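PDB 3TNL: shikimate dehydrogenase (NADP(+)) from Listeria monocytogenes, which catalyses the reversible NADPH-linked reduction of 3-dehydroshikimate to shikimate, the fourth of seven steps in chorismate biosynthesis. Local coordinates for residues 248-253 with 276-281; 54-59 with 67-72. One frame throughout, in Å; residues are numbered along the deposited sequence. Where two conformers were deposited one is given.

Contact 1 (248-253 with 276-281); sequences PSADML and EEQGCQ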
loop_
_atom_site.group_PDB
_atom_site.type_symbol
_atom_site.label_atom_id
_atom_site.label_comp_id
_atom_site.label_asym_id
_atom_site.label_seq_id
_atom_site.Cartn_x
_atom_site.Cartn_y
_atom_site.Cartn_z
ATOM N N PRO B 248 -31.690 16.594 -29.272
ATOM C CA PRO B 248 -32.330 16.514 -30.578
ATOM C C PRO B 248 -32.243 17.770 -31.443
ATOM O O PRO B 248 -32.107 17.674 -32.647
ATOM C CB PRO B 248 -33.811 16.201 -30.230
ATOM C CG PRO B 248 -33.757 15.568 -28.916
ATOM C CD PRO B 248 -32.653 16.268 -28.195
ATOM N N SER B 249 -32.345 18.934 -30.808
ATOM C CA SER B 249 -32.426 20.187 -31.523
ATOM C C SER B 249 -31.812 21.335 -30.736
ATOM O O SER B 249 -32.055 21.494 -29.528
ATOM C CB SER B 249 -33.911 20.463 -31.787
ATOM O OG SER B 249 -34.088 21.584 -32.624
ATOM N N ALA B 250 -31.029 22.155 -31.439
ATOM C CA ALA B 250 -30.384 23.311 -30.836
ATOM C C ALA B 250 -31.413 24.282 -30.255
ATOM O O ALA B 250 -31.135 24.946 -29.235
ATOM C CB ALA B 250 -29.441 24.034 -31.850
ATOM N N ASP B 251 -32.600 24.347 -30.870
ATOM C CA ASP B 251 -33.643 25.285 -30.426
ATOM C C ASP B 251 -34.325 24.864 -29.122
ATOM O O ASP B 251 -35.219 25.576 -28.618
ATOM C CB ASP B 251 -34.674 25.549 -31.528
ATOM C CG ASP B 251 -35.525 24.340 -31.848
ATOM O OD1 ASP B 251 -36.312 24.421 -32.826
ATOM O OD2 ASP B 251 -35.495 23.315 -31.147
ATOM N N MET B 252 -33.882 23.755 -28.541
ATOM C CA MET B 252 -34.333 23.351 -27.196
ATOM C C MET B 252 -33.524 24.122 -26.137
ATOM O O MET B 252 -33.910 24.178 -24.963
ATOM C CB MET B 252 -34.220 21.838 -26.932
ATOM C CG MET B 252 -35.132 21.067 -27.767
ATOM S SD MET B 252 -34.944 19.330 -27.429
ATOM C CE MET B 252 -36.271 18.663 -28.478
ATOM N N LEU B 253 -32.412 24.743 -26.547
ATOM C CA LEU B 253 -31.546 25.491 -25.643
ATOM C C LEU B 253 -31.882 26.986 -25.738
ATOM O O LEU B 253 -32.590 27.417 -26.651
ATOM C CB LEU B 253 -30.082 25.228 -26.002
ATOM C CG LEU B 253 -29.642 23.781 -26.182
ATOM C CD1 LEU B 253 -28.114 23.694 -26.412
ATOM C CD2 LEU B 253 -29.989 22.972 -24.983
ATOM N N GLU B 276 -22.586 26.154 -26.570
ATOM C CA GLU B 276 -21.858 27.403 -26.802
ATOM C C GLU B 276 -22.455 28.153 -28.015
ATOM O O GLU B 276 -22.604 29.395 -28.010
ATOM C CB GLU B 276 -20.369 27.149 -26.987
ATOM C CG GLU B 276 -19.655 26.629 -25.779
ATOM C CD GLU B 276 -18.132 26.616 -25.968
ATOM O OE1 GLU B 276 -17.639 27.034 -27.032
ATOM O OE2 GLU B 276 -17.426 26.175 -25.051
ATOM N N GLU B 277 -22.755 27.409 -29.078
ATOM C CA GLU B 277 -23.339 27.999 -30.305
ATOM C C GLU B 277 -24.679 28.679 -30.026
ATOM O O GLU B 277 -25.104 29.560 -30.756
ATOM C CB GLU B 277 -23.500 26.947 -31.418
ATOM C CG GLU B 277 -22.195 26.366 -31.951
ATOM C CD GLU B 277 -22.401 25.104 -32.816
ATOM O OE1 GLU B 277 -21.414 24.412 -33.140
ATOM O OE2 GLU B 277 -23.563 24.778 -33.146
ATOM N N GLN B 278 -25.406 28.172 -29.033
ATOM C CA GLN B 278 -26.686 28.775 -28.660
ATOM C C GLN B 278 -26.585 29.850 -27.590
ATOM O O GLN B 278 -27.619 30.433 -27.203
ATOM C CB GLN B 278 -27.670 27.692 -28.244
ATOM C CG GLN B 278 -27.919 26.701 -29.394
ATOM C CD GLN B 278 -28.415 27.385 -30.677
ATOM O OE1 GLN B 278 -29.387 28.125 -30.653
ATOM N NE2 GLN B 278 -27.738 27.132 -31.772
ATOM N N GLY B 279 -25.367 30.147 -27.132
ATOM C CA GLY B 279 -25.154 31.190 -26.130
ATOM C C GLY B 279 -25.255 30.756 -24.687
ATOM O O GLY B 279 -25.293 31.578 -23.771
ATOM N N CYS B 280 -25.375 29.468 -24.441
ATOM C CA CYS B 280 -25.494 29.014 -23.092
ATOM C C CYS B 280 -24.222 29.062 -22.280
ATOM O O CYS B 280 -23.128 29.135 -22.836
ATOM C CB CYS B 280 -25.867 27.516 -23.099
ATOM S SG CYS B 280 -27.286 27.021 -24.101
ATOM N N GLN B 281 -24.367 29.072 -20.954
ATOM C CA GLN B 281 -23.224 28.891 -20.061
ATOM C C GLN B 281 -22.956 27.388 -20.089
ATOM O O GLN B 281 -23.894 26.600 -20.133
ATOM C CB GLN B 281 -23.586 29.260 -18.623
ATOM C CG GLN B 281 -23.877 30.712 -18.387
ATOM C CD GLN B 281 -22.669 31.486 -18.002
ATOM O OE1 GLN B 281 -21.571 31.233 -18.489
ATOM N NE2 GLN B 281 -22.851 32.449 -17.106
#
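Gln278 leaves its backbone with CG anti to the carbonyl carbon (chi1 -60°) and then bends again (chi2 -56°), a bend that lays its aliphatic chain and amide against Ala250. The amide nitrogen NE2 of Gln278 comes within 3.5 Å of Ala250 CB, and CD of Gln278 lies 3.7 Å from that same methyl. CG of Gln278 also passes 3.7 Å from the carbonyl O of Ala250, a van der Waals approach. Glutamine suits a place like this at the margin, since its methylenes can pack while its polar end tolerates a partly exposed position.

Deeper in, the contact is apolar. Cys280 directs its sulfur at Leu253, with SG 3.8 Å from Leu253 CB and 4.1 Å from Leu253 CD1. Leu253 CB is also 4.1 Å from CB of Gln278, so the leucine serves both partners. Ile274, one turn back along helix 270-277, touches Ala250 and Leu253 as well, extending the apolar patch.

Two local turns set the backbones. A short 3-10 turn at 250-252 presents Ala250, whose small methyl allows the amide close, and leads into Leu253. Across from it, Gly279 takes a positive phi of 88°, a backbone region that glycine, having no side chain, enters without a clash with the carbonyl of Gln278, and Gly279 N bonds to Glu276 O. Glycine here, the first residue to leave helical angles, with two bonds back into the last turn, makes a Schellman motif that closes helix 270-277 before outermost strand 281-283 of the Rossmann-type dinucleotide-binding domain.

Contact 2 (54-59 with 67-72); sequences TMHNEA and YVYLAF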
loop_
_atom_site.group_PDB
_atom_site.type_symbol
_atom_site.label_atom_id
_atom_site.label_comp_id
_atom_site.label_asym_id
_atom_site.label_seq_id
_atom_site.Cartn_x
_atom_site.Cartn_y
_atom_site.Cartn_z
ATOM N N THR B 54 -2.194 10.161 -9.154
ATOM C CA THR B 54 -1.427 11.366 -9.415
ATOM C C THR B 54 -2.007 12.549 -8.630
ATOM O O THR B 54 -1.276 13.290 -7.975
ATOM C CB THR B 54 -1.378 11.638 -10.915
ATOM O OG1 THR B 54 -0.638 10.586 -11.549
ATOM C CG2 THR B 54 -0.641 12.940 -11.173
ATOM N N MET B 55 -3.316 12.736 -8.692
ATOM C CA MET B 55 -3.964 13.790 -7.942
ATOM C C MET B 55 -3.625 13.724 -6.450
ATOM O O MET B 55 -3.164 14.714 -5.879
ATOM C CB MET B 55 -5.476 13.728 -8.147
ATOM C CG MET B 55 -6.299 14.545 -7.155
ATOM S SD MET B 55 -8.044 14.819 -7.612
ATOM C CE MET B 55 -8.639 13.136 -7.701
ATOM N N HIS B 56 -3.865 12.584 -5.804
ATOM C CA HIS B 56 -3.650 12.534 -4.358
ATOM C C HIS B 56 -2.184 12.558 -3.961
ATOM O O HIS B 56 -1.826 13.208 -2.983
ATOM C CB HIS B 56 -4.399 11.352 -3.732
ATOM C CG HIS B 56 -5.877 11.530 -3.788
ATOM N ND1 HIS B 56 -6.534 12.467 -3.006
ATOM C CD2 HIS B 56 -6.814 10.971 -4.585
ATOM C CE1 HIS B 56 -7.816 12.447 -3.309
ATOM N NE2 HIS B 56 -8.019 11.535 -4.247
ATOM N N ASN B 57 -1.326 11.880 -4.712
ATOM C CA ASN B 57 0.102 11.911 -4.376
ATOM C C ASN B 57 0.699 13.314 -4.516
ATOM O O ASN B 57 1.497 13.749 -3.701
ATOM C CB ASN B 57 0.867 10.864 -5.193
ATOM C CG ASN B 57 0.601 9.480 -4.704
ATOM O OD1 ASN B 57 0.540 9.281 -3.506
ATOM N ND2 ASN B 57 0.422 8.525 -5.615
ATOM N N GLU B 58 0.282 14.030 -5.542
ATOM C CA GLU B 58 0.742 15.426 -5.718
ATOM C C GLU B 58 0.225 16.271 -4.555
ATOM O O GLU B 58 0.960 17.121 -4.038
ATOM C CB GLU B 58 0.304 15.991 -7.066
ATOM C CG GLU B 58 1.048 15.372 -8.246
ATOM C CD GLU B 58 2.473 15.851 -8.414
ATOM O OE1 GLU B 58 3.228 15.160 -9.118
ATOM O OE2 GLU B 58 2.827 16.923 -7.879
ATOM N N ALA B 59 -1.020 16.039 -4.113
ATOM C CA ALA B 59 -1.582 16.777 -2.989
ATOM C C ALA B 59 -0.833 16.445 -1.695
ATOM O O ALA B 59 -0.460 17.345 -0.923
ATOM C CB ALA B 59 -3.130 16.476 -2.835
ATOM N N TYR B 67 1.567 10.252 3.302
ATOM C CA TYR B 67 0.705 9.253 2.716
ATOM C C TYR B 67 1.083 9.066 1.258
ATOM O O TYR B 67 1.695 9.939 0.628
ATOM C CB TYR B 67 -0.770 9.684 2.747
ATOM C CG TYR B 67 -1.520 9.541 4.050
ATOM C CD1 TYR B 67 -2.036 8.305 4.457
ATOM C CD2 TYR B 67 -1.798 10.648 4.833
ATOM C CE1 TYR B 67 -2.757 8.178 5.626
ATOM C CE2 TYR B 67 -2.534 10.524 6.014
ATOM C CZ TYR B 67 -3.004 9.287 6.401
ATOM O OH TYR B 67 -3.729 9.156 7.566
ATOM N N VAL B 68 0.706 7.902 0.742
ATOM C CA VAL B 68 0.853 7.579 -0.660
ATOM C C VAL B 68 -0.458 6.927 -1.058
ATOM O O VAL B 68 -1.138 6.342 -0.206
ATOM C CB VAL B 68 2.043 6.644 -0.943
ATOM C CG1 VAL B 68 3.361 7.382 -0.756
ATOM C CG2 VAL B 68 1.985 5.421 -0.053
ATOM N N TYR B 69 -0.813 7.050 -2.335
ATOM C CA TYR B 69 -2.057 6.511 -2.880
ATOM C C TYR B 69 -1.689 5.546 -3.998
ATOM O O TYR B 69 -0.948 5.876 -4.920
ATOM C CB TYR B 69 -2.879 7.679 -3.410
ATOM C CG TYR B 69 -4.264 7.425 -3.922
ATOM C CD1 TYR B 69 -4.480 6.773 -5.136
ATOM C CD2 TYR B 69 -5.370 7.896 -3.239
ATOM C CE1 TYR B 69 -5.745 6.607 -5.654
ATOM C CE2 TYR B 69 -6.672 7.694 -3.735
ATOM C CZ TYR B 69 -6.843 7.077 -4.952
ATOM O OH TYR B 69 -8.126 6.913 -5.461
ATOM N N LEU B 70 -2.207 4.342 -3.895
ATOM C CA LEU B 70 -1.962 3.278 -4.875
ATOM C C LEU B 70 -3.258 2.606 -5.316
ATOM O O LEU B 70 -4.220 2.516 -4.556
ATOM C CB LEU B 70 -1.070 2.171 -4.310
ATOM C CG LEU B 70 0.339 2.559 -3.880
ATOM C CD1 LEU B 70 0.999 1.348 -3.181
ATOM C CD2 LEU B 70 1.160 3.018 -5.101
ATOM N N ALA B 71 -3.259 2.122 -6.558
ATOM C CA ALA B 71 -4.370 1.394 -7.134
ATOM C C ALA B 71 -4.062 -0.091 -7.115
ATOM O O ALA B 71 -2.919 -0.524 -7.226
ATOM C CB ALA B 71 -4.628 1.847 -8.587
ATOM N N PHE B 72 -5.131 -0.873 -6.951
ATOM C CA PHE B 72 -5.114 -2.363 -6.979
ATOM C C PHE B 72 -6.255 -2.866 -7.857
ATOM O O PHE B 72 -7.373 -2.375 -7.760
ATOM C CB PHE B 72 -5.201 -2.957 -5.551
ATOM C CG PHE B 72 -4.153 -2.400 -4.633
ATOM C CD1 PHE B 72 -2.881 -2.925 -4.628
ATOM C CD2 PHE B 72 -4.429 -1.336 -3.809
ATOM C CE1 PHE B 72 -1.884 -2.385 -3.824
ATOM C CE2 PHE B 72 -3.428 -0.760 -3.028
ATOM C CZ PHE B 72 -2.151 -1.306 -3.025
#
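Asn57 reaches from helix 52-63 to strand 67-73 and holds both backbone polar atoms of Tyr69 with one amide. The N-H of Tyr69 gives a bond to OD1 of Asn57 (2.9 Å, 146° at the hydrogen), the donor tilted slightly from the carbonyl plane. In return Asn57 ND2 donates to a lone pair of Tyr69 O, in its carbonyl plane (3.1 Å, 157°). Asn57 CG, anti to the carbonyl carbon (chi1 -74°), swings the amide strandward; asparagine fits because it carries donor and acceptor side by side. ND2 has a second acceptor, the carbonyl O of Ile33 in the other subunit.

Val68, Leu70 and Phe72 bond to strand 38-44 through their backbones, so Tyr69 presents its N and O at the outer edge, where the amide stands in for another strand. The Tyr69 ring lies nearly parallel to that of His56 but slid aside, CE2 of Tyr69 being 3.4 Å from CD2 of His56. The Tyr69 hydroxyl is hydrogen-bonded to Asn95 OD1, and Trp300 meets the His56 ring edge-to-face. The Tyr69 side chain lies about 4 Å from that of shikimate-binding Ser52; the arrangement is the helix-to-strand return of a beta-alpha-beta crossover in the substrate-binding domain.

In the fold
From the N terminus, strand 38-44 leads into helix 52-63, and contact 2 closes the short return to strand 67-73, with only seven residues between its segments. The chain then completes the mixed sheet of the substrate-binding domain and crosses into the parallel NAD-binding sheet. Contact 1 closes a later excursion of 22 residues, enclosing strand 258-261 and most of helix 270-277 at that sheet's far margin. The two loops follow in series, neither nested nor crossed, on opposite sides of the chain's centre with their own centres about 39 Å apart. Past contact 1, helices 286-301 and 307-313 bring the chain back to pack on contact 2.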